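Local coordinates for secreted effector protein SopD (Salmonella typhimurium, PDB 5CPC) that alters host cell physiology as a secreted virulence effector, acting with SopB in membrane fission and macropinosome formation during invasion and contributing to replication in macrophages, at residues A[227-232]-A[311-316]. Sequence-based numbering, arbitrary orientation.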
loop_
_atom_site.group_PDB
_atom_site.type_symbol
_atom_site.label_atom_id
_atom_site.label_comp_id
_atom_site.label_asym_id
_atom_site.label_seq_id
_atom_site.Cartn_x
_atom_site.Cartn_y
_atom_site.Cartn_z
ATOM N N THR A 227 -6.227 -8.573 16.284
ATOM C CA THR A 227 -6.243 -8.184 14.863
ATOM C C THR A 227 -7.244 -7.117 14.571
ATOM O O THR A 227 -7.226 -6.574 13.461
ATOM C CB THR A 227 -6.632 -9.343 13.886
ATOM O OG1 THR A 227 -7.907 -9.866 14.282
ATOM C CG2 THR A 227 -5.635 -10.476 13.879
ATOM N N GLN A 228 -8.129 -6.820 15.525
ATOM C CA GLN A 228 -9.271 -5.913 15.258
ATOM C C GLN A 228 -8.847 -4.533 14.785
ATOM O O GLN A 228 -9.622 -3.829 14.155
ATOM C CB GLN A 228 -10.081 -5.674 16.569
ATOM C CG GLN A 228 -11.544 -5.336 16.357
ATOM C CD GLN A 228 -12.274 -6.540 15.742
ATOM O OE1 GLN A 228 -11.851 -7.672 15.929
ATOM N NE2 GLN A 228 -13.370 -6.291 15.018
ATOM N N PHE A 229 -7.644 -4.098 15.152
ATOM C CA PHE A 229 -7.257 -2.711 14.952
ATOM C C PHE A 229 -6.221 -2.465 13.835
ATOM O O PHE A 229 -5.787 -1.313 13.656
ATOM C CB PHE A 229 -6.789 -2.174 16.305
ATOM C CG PHE A 229 -7.787 -2.466 17.399
ATOM C CD1 PHE A 229 -9.081 -1.922 17.329
ATOM C CD2 PHE A 229 -7.516 -3.409 18.352
ATOM C CE1 PHE A 229 -10.029 -2.264 18.232
ATOM C CE2 PHE A 229 -8.434 -3.732 19.299
ATOM C CZ PHE A 229 -9.716 -3.156 19.263
ATOM N N CYS A 230 -5.838 -3.521 13.096
ATOM C CA CYS A 230 -4.796 -3.411 12.022
ATOM C C CYS A 230 -5.111 -2.387 10.953
ATOM O O CYS A 230 -4.216 -1.850 10.356
ATOM C CB CYS A 230 -4.426 -4.766 11.397
ATOM S SG CYS A 230 -5.845 -5.560 10.492
ATOM N N LYS A 231 -6.368 -2.048 10.745
ATOM C CA LYS A 231 -6.676 -1.003 9.781
ATOM C C LYS A 231 -6.940 0.374 10.346
ATOM O O LYS A 231 -7.228 1.241 9.588
ATOM C CB LYS A 231 -7.852 -1.436 8.905
ATOM C CG LYS A 231 -7.442 -2.644 8.015
ATOM C CD LYS A 231 -8.571 -3.010 7.062
ATOM C CE LYS A 231 -9.491 -4.094 7.683
ATOM N NZ LYS A 231 -10.787 -4.279 6.944
ATOM N N ILE A 232 -6.831 0.591 11.663
ATOM C CA ILE A 232 -7.196 1.887 12.215
ATOM C C ILE A 232 -5.986 2.805 12.419
ATOM O O ILE A 232 -4.984 2.414 13.025
ATOM C CB ILE A 232 -7.973 1.722 13.598
ATOM C CG1 ILE A 232 -9.394 1.288 13.285
ATOM C CG2 ILE A 232 -8.230 3.022 14.303
ATOM C CD1 ILE A 232 -9.456 -0.097 13.231
ATOM N N SER A 311 0.969 -9.595 18.601
ATOM C CA SER A 311 0.110 -8.709 17.796
ATOM C C SER A 311 0.193 -8.777 16.264
ATOM O O SER A 311 1.269 -8.895 15.695
ATOM C CB SER A 311 0.334 -7.266 18.225
ATOM O OG SER A 311 -0.608 -6.405 17.622
ATOM N N ARG A 312 -0.972 -8.656 15.628
ATOM C CA ARG A 312 -1.095 -8.259 14.235
ATOM C C ARG A 312 -1.927 -7.003 14.134
ATOM O O ARG A 312 -2.704 -6.857 13.187
ATOM C CB ARG A 312 -1.777 -9.344 13.426
ATOM C CG ARG A 312 -1.007 -10.636 13.408
ATOM C CD ARG A 312 -1.929 -11.810 13.192
ATOM N NE ARG A 312 -2.541 -12.163 14.450
ATOM C CZ ARG A 312 -3.424 -13.149 14.613
ATOM N NH1 ARG A 312 -3.829 -13.873 13.573
ATOM N NH2 ARG A 312 -3.929 -13.390 15.814
ATOM N N ASN A 313 -1.814 -6.130 15.146
ATOM C CA ASN A 313 -2.445 -4.820 15.066
ATOM C C ASN A 313 -1.480 -3.724 14.530
ATOM O O ASN A 313 -1.746 -2.530 14.662
ATOM C CB ASN A 313 -3.078 -4.430 16.400
ATOM C CG ASN A 313 -4.433 -5.138 16.645
ATOM O OD1 ASN A 313 -5.298 -5.173 15.774
ATOM N ND2 ASN A 313 -4.601 -5.711 17.842
ATOM N N ILE A 314 -0.375 -4.141 13.905
ATOM C CA ILE A 314 0.512 -3.202 13.170
ATOM C C ILE A 314 -0.186 -2.806 11.903
ATOM O O ILE A 314 -1.013 -3.561 11.480
ATOM C CB ILE A 314 1.866 -3.832 12.778
ATOM C CG1 ILE A 314 1.696 -4.951 11.724
ATOM C CG2 ILE A 314 2.642 -4.263 14.028
ATOM C CD1 ILE A 314 1.557 -6.349 12.259
ATOM N N LEU A 315 0.135 -1.653 11.291
ATOM C CA LEU A 315 -0.471 -1.298 9.978
ATOM C C LEU A 315 0.084 -2.173 8.853
ATOM O O LEU A 315 -0.646 -2.601 7.927
ATOM C CB LEU A 315 -0.304 0.190 9.639
ATOM C CG LEU A 315 -0.930 1.152 10.626
ATOM C CD1 LEU A 315 -0.246 2.474 10.589
ATOM C CD2 LEU A 315 -2.403 1.324 10.315
ATOM N N LEU A 316 1.366 -2.478 8.956
ATOM C CA LEU A 316 2.031 -3.394 8.033
ATOM C C LEU A 316 3.358 -3.710 8.669
ATOM O O LEU A 316 3.917 -2.902 9.409
ATOM C CB LEU A 316 2.275 -2.726 6.658
ATOM C CG LEU A 316 3.347 -1.636 6.564
ATOM C CD1 LEU A 316 3.499 -1.135 5.129
ATOM C CD2 LEU A 316 2.967 -0.463 7.400
HETATM O O HOH W 1 -3.253 -2.889 7.885
#
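OD1 of Asn313 accepts the backbone N-H of Phe229, 2.7 Å from N to OD1, a worked example of one buried amide tying together two loops that share no strand pairing. The donor stands above the carbonyl plane, 37° out of it, and the bond is bent to 146° at the hydrogen. OD1 of Asn313 lies against the backbone of the type I turn from Thr227 to Cys230, where the N atoms of Gln228 and Cys230 are also near but at angles too poor for bonding. With chi1 at -78°, CG of Asn313 swings to the side of its own backbone N, which carries the amide to the turn. ND2 comes to the edge of the Phe229 ring at CD2, the two planes inclined, and donates to the carbonyls of Pro225 and Ile305. An ST turn braces the asparagine backbone, N of Asn313 donating to OG of Ser311. CB of Cys230 packs closely, 3.2 Å from O of Arg312.

The outer side is looser. The exposed Arg312 lays its guanidinium alongside Thr227, whose CG2 methyl rests over the centre of one face, 3.5 Å from CZ of Arg312, while NH2 hydrogen-bonds to OG1 of Thr226. The Leu315 end is less direct: CD2 of Leu315 lies against O of Cys230, and a water donates to O of Cys230 and O of Leu315. Joining the C-terminal tail to the loop before strand 232-237, the one direct hydrogen bond comes from an amide held at both ends, consistent with a well-defined rotation of that group, supplemented by van der Waals contacts and a water bridge.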